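Local coordinates for serpin-12 (Manduca sexta, PDB 6CJ7), which inhibits serine proteases as a member of the serpin family and controls the prophenoloxidase activation system in larval hemolymph, at residues Lys78-Glu83 and Ser368-Phe373; Ser42-Leu47 and Arg64-Thr69; Tyr232-Val237 and Ala322-Asp327. All blocks are in the same frame, centred on the assembly; numbering follows the deposited sequence.

Contact 1: residues Lys78-Glu83 and Ser368-Phe373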
ATOM      1  N   LYS A  78       3.988  -3.429  15.845  1.00 21.87           N
ATOM      2  CA  LYS A  78       5.362  -3.607  16.291  1.00 24.27           C
ATOM      3  C   LYS A  78       5.938  -4.893  15.718  1.00 25.63           C
ATOM      4  O   LYS A  78       7.072  -4.908  15.223  1.00 22.78           O
ATOM      5  CB  LYS A  78       5.450  -3.604  17.822  1.00 25.80           C
ATOM      6  CG  LYS A  78       6.883  -3.735  18.346  1.00 25.43           C
ATOM      7  CD  LYS A  78       6.929  -3.574  19.865  1.00 33.04           C
ATOM      8  CE  LYS A  78       8.322  -3.831  20.396  1.00 44.32           C
ATOM      9  NZ  LYS A  78       8.492  -5.265  20.775  1.00 50.68           N
ATOM     10  N   LYS A  79       5.151  -5.973  15.731  1.00 23.63           N
ATOM     11  CA  LYS A  79       5.671  -7.249  15.248  1.00 25.44           C
ATOM     12  C   LYS A  79       5.802  -7.251  13.732  1.00 24.35           C
ATOM     13  O   LYS A  79       6.774  -7.792  13.197  1.00 24.63           O
ATOM     14  CB  LYS A  79       4.789  -8.404  15.701  1.00 25.73           C
ATOM     15  CG  LYS A  79       5.506  -9.734  15.572  1.00 37.94           C
ATOM     16  CD  LYS A  79       4.626 -10.922  15.895  1.00 48.50           C
ATOM     17  CE  LYS A  79       5.339 -12.193  15.488  1.00 55.81           C
ATOM     18  NZ  LYS A  79       5.830 -12.056  14.084  1.00 54.38           N
ATOM     19  N   VAL A  80       4.835  -6.655  13.018  1.00 21.24           N
ATOM     20  CA  VAL A  80       4.948  -6.584  11.559  1.00 20.51           C
ATOM     21  C   VAL A  80       6.216  -5.845  11.168  1.00 20.61           C
ATOM     22  O   VAL A  80       6.963  -6.268  10.266  1.00 20.62           O
ATOM     23  CB  VAL A  80       3.697  -5.911  10.961  1.00 23.10           C
ATOM     24  CG1 VAL A  80       3.912  -5.617   9.464  1.00 22.76           C
ATOM     25  CG2 VAL A  80       2.470  -6.784  11.185  1.00 22.07           C
ATOM     26  N   ASN A  81       6.488  -4.735  11.846  1.00 20.65           N
ATOM     27  CA  ASN A  81       7.691  -3.975  11.548  1.00 21.84           C
ATOM     28  C   ASN A  81       8.950  -4.743  11.940  1.00 22.64           C
ATOM     29  O   ASN A  81       9.958  -4.676  11.234  1.00 24.10           O
ATOM     30  CB  ASN A  81       7.627  -2.620  12.239  1.00 23.14           C
ATOM     31  CG  ASN A  81       6.789  -1.626  11.457  1.00 20.92           C
ATOM     32  OD1 ASN A  81       6.922  -1.534  10.236  1.00 23.19           O
ATOM     33  ND2 ASN A  81       5.912  -0.888  12.147  1.00 21.70           N
ATOM     34  N   GLU A  82       8.912  -5.470  13.062  1.00 22.02           N
ATOM     35  CA  GLU A  82      10.047  -6.303  13.440  1.00 23.31           C
ATOM     36  C   GLU A  82      10.339  -7.357  12.383  1.00 26.12           C
ATOM     37  O   GLU A  82      11.506  -7.615  12.059  1.00 27.34           O
ATOM     38  CB  GLU A  82       9.784  -6.965  14.789  1.00 25.88           C
ATOM     39  CG  GLU A  82      10.108  -6.065  15.965  1.00 33.80           C
ATOM     40  CD  GLU A  82       9.544  -6.584  17.274  1.00 40.56           C
ATOM     41  OE1 GLU A  82       8.904  -7.658  17.268  1.00 38.32           O
ATOM     42  OE2 GLU A  82       9.755  -5.920  18.313  1.00 38.83           O
ATOM     43  N   GLU A  83       9.298  -7.986  11.838  1.00 23.74           N
ATOM     44  CA  GLU A  83       9.553  -9.012  10.834  1.00 24.92           C
ATOM     45  C   GLU A  83      10.126  -8.410   9.559  1.00 25.79           C
ATOM     46  O   GLU A  83      10.958  -9.047   8.899  1.00 27.16           O
ATOM     47  CB  GLU A  83       8.283  -9.805  10.512  1.00 30.45           C
ATOM     48  CG  GLU A  83       7.762 -10.697  11.633  1.00 31.55           C
ATOM     49  CD  GLU A  83       8.816 -11.631  12.229  1.00 33.77           C
ATOM     50  OE1 GLU A  83       8.696 -11.920  13.435  1.00 39.97           O
ATOM     51  OE2 GLU A  83       9.743 -12.079  11.530  1.00 34.12           O
ATOM     52  N   SER A 368       3.805 -12.215   7.859  1.00 18.91           N
ATOM     53  CA  SER A 368       2.760 -11.546   8.628  1.00 21.29           C
ATOM     54  C   SER A 368       1.366 -11.715   8.033  1.00 21.46           C
ATOM     55  O   SER A 368       0.384 -11.334   8.683  1.00 22.99           O
ATOM     56  CB  SER A 368       3.087 -10.054   8.770  1.00 21.99           C
ATOM     57  OG  SER A 368       4.174  -9.873   9.668  1.00 24.51           O
ATOM     58  N   SER A 369       1.261 -12.273   6.823  1.00 21.30           N
ATOM     59  CA  SER A 369      -0.019 -12.580   6.181  1.00 22.04           C
ATOM     60  C   SER A 369      -0.876 -11.332   6.007  1.00 19.38           C
ATOM     61  O   SER A 369      -2.047 -11.303   6.394  1.00 22.95           O
ATOM     62  CB  SER A 369      -0.789 -13.647   6.959  1.00 23.22           C
ATOM     63  OG  SER A 369      -0.061 -14.863   6.993  1.00 26.84           O
ATOM     64  N   ILE A 370      -0.286 -10.307   5.396  1.00 19.02           N
ATOM     65  CA  ILE A 370      -1.000  -9.056   5.114  1.00 19.57           C
ATOM     66  C   ILE A 370      -0.652  -8.579   3.713  1.00 20.91           C
ATOM     67  O   ILE A 370       0.427  -8.861   3.176  1.00 20.63           O
ATOM     68  CB  ILE A 370      -0.659  -7.948   6.132  1.00 22.18           C
ATOM     69  CG1 ILE A 370       0.844  -7.688   6.186  1.00 23.34           C
ATOM     70  CG2 ILE A 370      -1.203  -8.272   7.517  1.00 23.88           C
ATOM     71  CD1 ILE A 370       1.174  -6.346   6.821  1.00 24.94           C
ATOM     72  N   PRO A 371      -1.581  -7.855   3.082  1.00 20.13           N
ATOM     73  CA  PRO A 371      -1.306  -7.233   1.777  1.00 19.02           C
ATOM     74  C   PRO A 371      -0.583  -5.906   1.949  1.00 20.85           C
ATOM     75  O   PRO A 371      -1.153  -4.920   2.433  1.00 23.87           O
ATOM     76  CB  PRO A 371      -2.710  -7.050   1.182  1.00 17.88           C
ATOM     77  CG  PRO A 371      -3.582  -6.841   2.400  1.00 20.20           C
ATOM     78  CD  PRO A 371      -2.999  -7.741   3.468  1.00 21.27           C
ATOM     79  N   LEU A 372       0.682  -5.878   1.550  1.00 16.64           N
ATOM     80  CA  LEU A 372       1.487  -4.666   1.613  1.00 17.54           C
ATOM     81  C   LEU A 372       1.189  -3.717   0.466  1.00 20.35           C
ATOM     82  O   LEU A 372       1.423  -2.519   0.606  1.00 20.34           O
ATOM     83  CB  LEU A 372       2.977  -5.003   1.578  1.00 18.14           C
ATOM     84  CG  LEU A 372       3.480  -5.822   2.769  1.00 19.23           C
ATOM     85  CD1 LEU A 372       4.955  -6.157   2.586  1.00 22.65           C
ATOM     86  CD2 LEU A 372       3.273  -5.034   4.049  1.00 22.10           C
ATOM     87  N   PHE A 373       0.730  -4.234  -0.669  1.00 18.89           N
ATOM     88  CA  PHE A 373       0.458  -3.420  -1.846  1.00 19.19           C
ATOM     89  C   PHE A 373      -0.709  -4.063  -2.578  1.00 16.58           C
ATOM     90  O   PHE A 373      -0.776  -5.296  -2.688  1.00 19.07           O
ATOM     91  CB  PHE A 373       1.711  -3.369  -2.748  1.00 18.72           C
ATOM     92  CG  PHE A 373       1.907  -2.110  -3.512  1.00 29.70           C
ATOM     93  CD1 PHE A 373       1.266  -1.918  -4.726  1.00 36.32           C
ATOM     94  CD2 PHE A 373       2.823  -1.166  -3.089  1.00 22.91           C
ATOM     95  CE1 PHE A 373       1.480  -0.757  -5.466  1.00 36.79           C
ATOM     96  CE2 PHE A 373       3.046  -0.024  -3.808  1.00 35.37           C
ATOM     97  CZ  PHE A 373       2.372   0.190  -5.006  1.00 37.36           C
TER
HETATM   98  O   HOH W   1       3.913 -10.510  12.305  1.00 96.48           O
HETATM   99  O   HOH W   2       6.059  -8.422   8.469  1.00 22.52           O

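Contact 2: residues Ser42-Leu47 and Arg64-Thr69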
ATOM      1  N   SER A  42       0.224   0.787   4.734  1.00 19.54           N
ATOM      2  CA  SER A  42       0.503   2.190   5.037  1.00 18.61           C
ATOM      3  C   SER A  42      -0.753   2.924   5.475  1.00 20.63           C
ATOM      4  O   SER A  42      -0.699   3.783   6.359  1.00 20.32           O
ATOM      5  CB  SER A  42       1.083   2.911   3.816  1.00 19.87           C
ATOM      6  OG  SER A  42       2.228   2.278   3.308  1.00 24.80           O
ATOM      7  N   ILE A  43      -1.884   2.632   4.836  1.00 17.10           N
ATOM      8  CA  ILE A  43      -3.114   3.342   5.181  1.00 18.92           C
ATOM      9  C   ILE A  43      -3.575   2.947   6.579  1.00 21.77           C
ATOM     10  O   ILE A  43      -4.048   3.790   7.351  1.00 20.15           O
ATOM     11  CB  ILE A  43      -4.196   3.077   4.117  1.00 20.29           C
ATOM     12  CG1 ILE A  43      -3.760   3.656   2.778  1.00 20.42           C
ATOM     13  CG2 ILE A  43      -5.537   3.649   4.565  1.00 21.88           C
ATOM     14  CD1 ILE A  43      -4.626   3.229   1.604  1.00 22.31           C
ATOM     15  N   THR A  44      -3.434   1.667   6.935  1.00 18.41           N
ATOM     16  CA  THR A  44      -3.788   1.233   8.283  1.00 20.57           C
ATOM     17  C   THR A  44      -2.834   1.823   9.318  1.00 22.27           C
ATOM     18  O   THR A  44      -3.274   2.264  10.390  1.00 20.45           O
ATOM     19  CB  THR A  44      -3.801  -0.303   8.351  1.00 20.12           C
ATOM     20  OG1 THR A  44      -4.679  -0.824   7.343  1.00 19.93           O
ATOM     21  CG2 THR A  44      -4.305  -0.778   9.711  1.00 21.00           C
ATOM     22  N   ILE A  45      -1.530   1.866   9.003  1.00 20.21           N
ATOM     23  CA  ILE A  45      -0.538   2.433   9.924  1.00 20.33           C
ATOM     24  C   ILE A  45      -0.879   3.880  10.249  1.00 19.94           C
ATOM     25  O   ILE A  45      -0.768   4.318  11.403  1.00 21.76           O
ATOM     26  CB  ILE A  45       0.882   2.316   9.328  1.00 28.10           C
ATOM     27  CG1 ILE A  45       1.387   0.879   9.407  1.00 35.50           C
ATOM     28  CG2 ILE A  45       1.852   3.252  10.067  1.00 33.14           C
ATOM     29  CD1 ILE A  45       1.926   0.511  10.772  1.00 37.60           C
ATOM     30  N   LEU A  46      -1.295   4.647   9.235  1.00 18.48           N
ATOM     31  CA  LEU A  46      -1.722   6.024   9.450  1.00 18.26           C
ATOM     32  C   LEU A  46      -2.771   6.102  10.552  1.00 19.96           C
ATOM     33  O   LEU A  46      -2.627   6.858  11.526  1.00 21.14           O
ATOM     34  CB  LEU A  46      -2.265   6.571   8.120  1.00 17.53           C
ATOM     35  CG  LEU A  46      -2.773   8.004   7.974  1.00 34.56           C
ATOM     36  CD1 LEU A  46      -4.197   8.202   8.467  1.00 38.43           C
ATOM     37  CD2 LEU A  46      -1.837   8.924   8.677  1.00 40.03           C
ATOM     38  N   LEU A  47      -3.838   5.310  10.419  1.00 18.48           N
ATOM     39  CA  LEU A  47      -4.937   5.391  11.378  1.00 20.24           C
ATOM     40  C   LEU A  47      -4.552   4.792  12.726  1.00 18.22           C
ATOM     41  O   LEU A  47      -4.932   5.336  13.772  1.00 21.52           O
ATOM     42  CB  LEU A  47      -6.171   4.676  10.834  1.00 26.84           C
ATOM     43  CG  LEU A  47      -7.170   5.362   9.904  1.00 37.69           C
ATOM     44  CD1 LEU A  47      -7.653   6.617  10.615  1.00 45.63           C
ATOM     45  CD2 LEU A  47      -6.593   5.725   8.539  1.00 29.64           C
ATOM     46  N   ARG A  64     -13.595   1.793  15.660  1.00 24.04           N
ATOM     47  CA  ARG A  64     -14.584   1.113  14.836  1.00 22.45           C
ATOM     48  C   ARG A  64     -14.037   0.830  13.444  1.00 26.33           C
ATOM     49  O   ARG A  64     -14.307  -0.230  12.869  1.00 27.84           O
ATOM     50  CB  ARG A  64     -15.859   1.951  14.742  1.00 23.05           C
ATOM     51  CG  ARG A  64     -16.604   2.053  16.062  1.00 23.74           C
ATOM     52  CD  ARG A  64     -17.726   3.056  15.971  1.00 26.88           C
ATOM     53  NE  ARG A  64     -18.514   3.066  17.194  1.00 33.30           N
ATOM     54  CZ  ARG A  64     -19.638   2.383  17.336  1.00 37.74           C
ATOM     55  NH1 ARG A  64     -20.100   1.654  16.320  1.00 44.49           N
ATOM     56  NH2 ARG A  64     -20.302   2.446  18.483  1.00 39.21           N
ATOM     57  N   ALA A  65     -13.272   1.768  12.884  1.00 21.33           N
ATOM     58  CA  ALA A  65     -12.764   1.588  11.525  1.00 21.44           C
ATOM     59  C   ALA A  65     -11.686   0.517  11.473  1.00 22.21           C
ATOM     60  O   ALA A  65     -11.654  -0.292  10.540  1.00 24.21           O
ATOM     61  CB  ALA A  65     -12.228   2.916  10.984  1.00 22.55           C
ATOM     62  N   LEU A  66     -10.792   0.503  12.458  1.00 22.00           N
ATOM     63  CA  LEU A  66      -9.692  -0.459  12.453  1.00 22.07           C
ATOM     64  C   LEU A  66     -10.120  -1.835  12.926  1.00 24.76           C
ATOM     65  O   LEU A  66      -9.484  -2.832  12.558  1.00 25.18           O
ATOM     66  CB  LEU A  66      -8.551   0.027  13.343  1.00 21.76           C
ATOM     67  CG  LEU A  66      -7.753   1.254  12.923  1.00 22.48           C
ATOM     68  CD1 LEU A  66      -6.861   1.687  14.076  1.00 23.90           C
ATOM     69  CD2 LEU A  66      -6.931   0.953  11.675  1.00 27.88           C
ATOM     70  N   GLN A  67     -11.168  -1.908  13.750  1.00 23.67           N
ATOM     71  CA  GLN A  67     -11.556  -3.147  14.432  1.00 26.72           C
ATOM     72  C   GLN A  67     -10.404  -3.686  15.283  1.00 28.07           C
ATOM     73  O   GLN A  67     -10.209  -4.898  15.422  1.00 29.91           O
ATOM     74  CB  GLN A  67     -12.073  -4.196  13.442  1.00 29.10           C
ATOM     75  CG  GLN A  67     -13.155  -3.663  12.491  1.00 35.42           C
ATOM     76  CD  GLN A  67     -14.547  -3.908  12.992  1.00 52.50           C
ATOM     77  OE1 GLN A  67     -15.124  -3.060  13.691  1.00 60.17           O
ATOM     78  NE2 GLN A  67     -15.119  -5.050  12.620  1.00 58.54           N
ATOM     79  N   MET A  68      -9.644  -2.767  15.875  1.00 26.78           N
ATOM     80  CA  MET A  68      -8.587  -3.089  16.820  1.00 27.49           C
ATOM     81  C   MET A  68      -8.559  -2.028  17.907  1.00 25.55           C
ATOM     82  O   MET A  68      -8.801  -0.852  17.629  1.00 29.46           O
ATOM     83  CB  MET A  68      -7.216  -3.135  16.144  1.00 32.24           C
ATOM     84  CG  MET A  68      -6.993  -4.298  15.216  1.00 34.00           C
ATOM     85  SD  MET A  68      -5.379  -4.117  14.448  1.00 31.32           S
ATOM     86  CE  MET A  68      -5.657  -2.704  13.379  1.00 29.69           C
ATOM     87  N   THR A  69      -8.258  -2.449  19.134  1.00 29.19           N
ATOM     88  CA  THR A  69      -8.023  -1.498  20.205  1.00 30.00           C
ATOM     89  C   THR A  69      -6.647  -0.856  20.028  1.00 30.06           C
ATOM     90  O   THR A  69      -5.798  -1.383  19.304  1.00 27.39           O
ATOM     91  CB  THR A  69      -8.105  -2.197  21.558  1.00 34.23           C
ATOM     92  OG1 THR A  69      -7.047  -3.158  21.662  1.00 34.70           O
ATOM     93  CG2 THR A  69      -9.450  -2.900  21.724  1.00 39.07           C
TER

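Contact 3: residues Tyr232-Val237 and Ala322-Asp327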
ATOM      1  N   TYR A 232       8.277 -12.502   0.501  1.00 18.19           N
ATOM      2  CA  TYR A 232       7.108 -11.864  -0.080  1.00 18.59           C
ATOM      3  C   TYR A 232       6.629 -12.705  -1.251  1.00 18.72           C
ATOM      4  O   TYR A 232       7.385 -13.489  -1.827  1.00 19.93           O
ATOM      5  CB  TYR A 232       7.402 -10.434  -0.590  1.00 20.19           C
ATOM      6  CG  TYR A 232       8.082  -9.560   0.439  1.00 20.94           C
ATOM      7  CD1 TYR A 232       7.337  -8.829   1.358  1.00 18.55           C
ATOM      8  CD2 TYR A 232       9.468  -9.462   0.481  1.00 20.94           C
ATOM      9  CE1 TYR A 232       7.969  -8.041   2.310  1.00 20.84           C
ATOM     10  CE2 TYR A 232      10.105  -8.691   1.428  1.00 19.46           C
ATOM     11  CZ  TYR A 232       9.348  -7.965   2.329  1.00 23.06           C
ATOM     12  OH  TYR A 232       9.985  -7.184   3.271  1.00 23.60           O
ATOM     13  N   SER A 233       5.377 -12.481  -1.645  1.00 19.04           N
ATOM     14  CA  SER A 233       4.834 -13.051  -2.871  1.00 17.82           C
ATOM     15  C   SER A 233       4.129 -11.961  -3.652  1.00 18.24           C
ATOM     16  O   SER A 233       3.514 -11.072  -3.069  1.00 20.88           O
ATOM     17  CB  SER A 233       3.804 -14.155  -2.594  1.00 20.93           C
ATOM     18  OG  SER A 233       4.345 -15.188  -1.788  1.00 27.50           O
ATOM     19  N   LEU A 234       4.197 -12.050  -4.978  1.00 17.53           N
ATOM     20  CA  LEU A 234       3.280 -11.308  -5.832  1.00 18.98           C
ATOM     21  C   LEU A 234       2.153 -12.259  -6.208  1.00 18.63           C
ATOM     22  O   LEU A 234       2.385 -13.287  -6.861  1.00 20.25           O
ATOM     23  CB  LEU A 234       3.954 -10.733  -7.079  1.00 18.01           C
ATOM     24  CG  LEU A 234       3.097  -9.654  -7.764  1.00 18.86           C
ATOM     25  CD1 LEU A 234       3.096  -8.358  -6.946  1.00 20.13           C
ATOM     26  CD2 LEU A 234       3.592  -9.427  -9.194  1.00 22.86           C
ATOM     27  N   ILE A 235       0.946 -11.937  -5.758  1.00 18.42           N
ATOM     28  CA  ILE A 235      -0.234 -12.731  -6.047  1.00 19.12           C
ATOM     29  C   ILE A 235      -0.955 -12.023  -7.180  1.00 19.63           C
ATOM     30  O   ILE A 235      -1.348 -10.859  -7.048  1.00 20.32           O
ATOM     31  CB  ILE A 235      -1.117 -12.886  -4.802  1.00 20.41           C
ATOM     32  CG1 ILE A 235      -0.309 -13.565  -3.689  1.00 21.17           C
ATOM     33  CG2 ILE A 235      -2.377 -13.697  -5.135  1.00 23.66           C
ATOM     34  CD1 ILE A 235      -0.998 -13.561  -2.337  1.00 24.37           C
ATOM     35  N   VAL A 236      -1.069 -12.690  -8.321  1.00 19.76           N
ATOM     36  CA  VAL A 236      -1.644 -12.095  -9.522  1.00 20.11           C
ATOM     37  C   VAL A 236      -2.957 -12.800  -9.809  1.00 21.70           C
ATOM     38  O   VAL A 236      -3.017 -14.037  -9.844  1.00 21.85           O
ATOM     39  CB  VAL A 236      -0.684 -12.194 -10.719  1.00 20.99           C
ATOM     40  CG1 VAL A 236      -1.289 -11.502 -11.942  1.00 20.90           C
ATOM     41  CG2 VAL A 236       0.669 -11.600 -10.357  1.00 28.12           C
ATOM     42  N   VAL A 237      -4.016 -12.013  -9.995  1.00 22.30           N
ATOM     43  CA  VAL A 237      -5.364 -12.542 -10.116  1.00 22.51           C
ATOM     44  C   VAL A 237      -5.946 -11.992 -11.407  1.00 24.13           C
ATOM     45  O   VAL A 237      -6.000 -10.769 -11.600  1.00 25.07           O
ATOM     46  CB  VAL A 237      -6.230 -12.163  -8.902  1.00 22.33           C
ATOM     47  CG1 VAL A 237      -7.517 -12.955  -8.918  1.00 27.83           C
ATOM     48  CG2 VAL A 237      -5.467 -12.418  -7.601  1.00 23.88           C
ATOM     49  N   ALA A 322       2.724   5.235  -2.956  1.00 18.64           N
ATOM     50  CA  ALA A 322       3.018   3.814  -3.099  1.00 15.63           C
ATOM     51  C   ALA A 322       3.675   3.597  -4.449  1.00 18.78           C
ATOM     52  O   ALA A 322       3.145   4.045  -5.469  1.00 19.37           O
ATOM     53  CB  ALA A 322       1.739   2.971  -2.996  1.00 18.25           C
ATOM     54  N   VAL A 323       4.829   2.928  -4.463  1.00 16.84           N
ATOM     55  CA  VAL A 323       5.548   2.629  -5.703  1.00 17.45           C
ATOM     56  C   VAL A 323       5.873   1.142  -5.714  1.00 17.25           C
ATOM     57  O   VAL A 323       6.496   0.635  -4.777  1.00 17.73           O
ATOM     58  CB  VAL A 323       6.847   3.447  -5.847  1.00 17.25           C
ATOM     59  CG1 VAL A 323       7.597   3.019  -7.113  1.00 20.65           C
ATOM     60  CG2 VAL A 323       6.562   4.948  -5.891  1.00 22.36           C
ATOM     61  N   LEU A 324       5.481   0.448  -6.786  1.00 17.82           N
ATOM     62  CA  LEU A 324       5.789  -0.971  -6.950  1.00 17.12           C
ATOM     63  C   LEU A 324       6.366  -1.169  -8.342  1.00 17.71           C
ATOM     64  O   LEU A 324       5.758  -0.748  -9.332  1.00 19.46           O
ATOM     65  CB  LEU A 324       4.543  -1.841  -6.787  1.00 18.18           C
ATOM     66  CG  LEU A 324       4.712  -3.311  -7.145  1.00 22.10           C
ATOM     67  CD1 LEU A 324       5.624  -3.977  -6.112  1.00 22.20           C
ATOM     68  CD2 LEU A 324       3.349  -3.997  -7.202  1.00 26.54           C
ATOM     69  N   THR A 325       7.527  -1.812  -8.419  1.00 18.27           N
ATOM     70  CA  THR A 325       8.202  -2.064  -9.688  1.00 16.33           C
ATOM     71  C   THR A 325       8.499  -3.548  -9.779  1.00 19.05           C
ATOM     72  O   THR A 325       8.998  -4.135  -8.818  1.00 20.36           O
ATOM     73  CB  THR A 325       9.519  -1.275  -9.801  1.00 20.38           C
ATOM     74  OG1 THR A 325       9.252   0.127  -9.663  1.00 26.20           O
ATOM     75  CG2 THR A 325      10.187  -1.524 -11.140  1.00 24.65           C
ATOM     76  N   ILE A 326       8.233  -4.150 -10.943  1.00 18.22           N
ATOM     77  CA  ILE A 326       8.678  -5.518 -11.176  1.00 19.77           C
ATOM     78  C   ILE A 326       9.486  -5.577 -12.466  1.00 19.57           C
ATOM     79  O   ILE A 326       9.254  -4.806 -13.402  1.00 25.00           O
ATOM     80  CB  ILE A 326       7.510  -6.538 -11.218  1.00 21.10           C
ATOM     81  CG1 ILE A 326       6.622  -6.362 -12.439  1.00 24.38           C
ATOM     82  CG2 ILE A 326       6.676  -6.480  -9.929  1.00 22.71           C
ATOM     83  CD1 ILE A 326       5.700  -7.547 -12.614  1.00 23.02           C
ATOM     84  N   ASP A 327      10.448  -6.496 -12.503  1.00 19.92           N
ATOM     85  CA  ASP A 327      11.191  -6.785 -13.733  1.00 23.03           C
ATOM     86  C   ASP A 327      11.677  -8.228 -13.658  1.00 23.08           C
ATOM     87  O   ASP A 327      11.198  -9.010 -12.833  1.00 23.59           O
ATOM     88  CB  ASP A 327      12.314  -5.751 -13.970  1.00 27.20           C
ATOM     89  CG  ASP A 327      13.415  -5.776 -12.919  1.00 28.95           C
ATOM     90  OD1 ASP A 327      13.578  -6.775 -12.189  1.00 30.69           O
ATOM     91  OD2 ASP A 327      14.149  -4.764 -12.840  1.00 33.80           O
TER

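Contact 1: residues Lys78-Glu83 and Ser368-Phe373
V80, on the face of helix 70-85 that looks into the protein, meets S368 and I370 at the chain entering strand 370-377. The apolar part is small. V80 CG1 and I370 CD1 approach tip to tip at 3.9 Å, since V80 carries CG1 anti to its N (chi1 170°) while the long branch of I370 reaches back toward the helix. F41, of helix 40-51, touches both side chains and adds to this patch. The other methyl of V80, CG2, lies 3.8 Å from S368 OG, and E83 contributes its CB and CG alongside the same hydroxyl.

The polar part runs through water, with no direct hydrogen bond between the segments. S368 OG gives its proton to water 2 at 2.7 Å, and that water donates to the helix carbonyl V80 O at 2.9 Å. In return the hydroxyl accepts from water 1, also at 2.7 Å, which itself accepts from K79 NZ at 3.0 Å. Serving as donor and acceptor at once, the serine is satisfied between two waters.

Within the two segments, the salt bridges lie on the helix side. K79 NZ binds E83 OE1 at 2.9 Å, one turn on, from the anti side and 32° out of the carboxylate plane. E83 OE2 forms a salt bridge with K86, so the carboxylate is shared between two lysines and its rotation is restricted. K78 and E82 form a second salt bridge of the same i to i+4 spacing, here on the syn side of the carboxylate.

S368 N is bonded to D365 OD1, and S369 and I370 both face D365. The contact sets what corresponds to helix D of the serpin fold against the G1-bulged hairpin of strands 359-365 and 370-377, in sheet B.

Contact 2: residues Ser42-Leu47 and Arg64-Thr69
T44 and L66 join two neighbouring helices of the serpin fold, 40-51 and the end of 56-66, where the chain turns toward helix 70-85. Their side chains cross obliquely, with T44 CG2 set 3.7 Å from L66 CD2. With OG1 of the threonine beside the backbone N (chi1 -55°), the methyl CG2 swings to the leucine, and OG1 is left to bond with P40 O and G21 N. Each end of the residue is thus used: the polar one ties the helix to its own preceding turn and to helix 19-31, the apolar one packs on L66.

L66 spreads its two methyls over helix 40-51. CD2 lies between T44 and the CB of L47, 3.9 Å from the latter, while CD1 reaches the L47 carbonyl, about 4.1 Å from its O. Replacing the leucine by an alanine would probably open a gap and cost T44 CG2 and L47 CB the methyl they now share in a buried place.

After L66 the helix ends, with Q67 taking a positive phi of 58°. M68 then turns back inward, its side chain lying against S73 and I76 of helix 70-85 and its carbonyl bonded to Q51 NE2. Its terminal methyl CE stands 4.4 Å from T44 CG2.

Contact 3: residues Tyr232-Val237 and Ala322-Asp327
L234 carries the contact of segment 232-237 with segment 322-327, and it does so with its two methyls divided between two residues. CD1 faces L324 CD2 at 4.4 Å, and CD2 faces I326 CG2 at 4.3 Å. L324 and I326 point the same way, two residues apart, so that they present neighbouring methyl surfaces to the leucine; I326 is further backed by L272 and F275 of strand 265-282. The closest CA atoms, those of L234 and I326, are 9.6 Å apart, a spacing at which side chains alone meet, as where sheet B lies against sheet A in serpins.

Away from this methyl cluster the segments part. T325 points to the other face of its strand, and D327 follows in the loop, both partly exposed. D327 lies a few residues before the unmodelled 332-346, which probably include the reactive-centre loop.

With no hydrogen bond or charge pair between the segments, their contact rests on methyl-to-methyl packing, which imposes little directional restraint. Polar bonding is directed elsewhere: T325 OG1 to S276 OG of strand 265-282, D327 OD1 to K174 in a salt bridge, and D327 O to W177 NE1.

How the contacts relate
Contacts 1 and 3 meet directly across the core: F373 CE2 packs on A322 CB at 3.4 Å and L372 CD1 on Y232 CE1 at 3.6 Å, although their centres are about 15 Å apart. Contacts 1 and 2 have centres about 14 Å apart and do not touch, yet helix 40-51 joins them, carrying one segment of contact 2 and bordering contact 1. Contacts 2 and 3 lie on opposite sides of the chain's centre, about 23 Å between centres. Among the three, contact 3 is the one whose strand leads toward the unmodelled 332-346, probably the reactive-centre loop, consistent with strand 317-326 flanking the loop-insertion site in serpins.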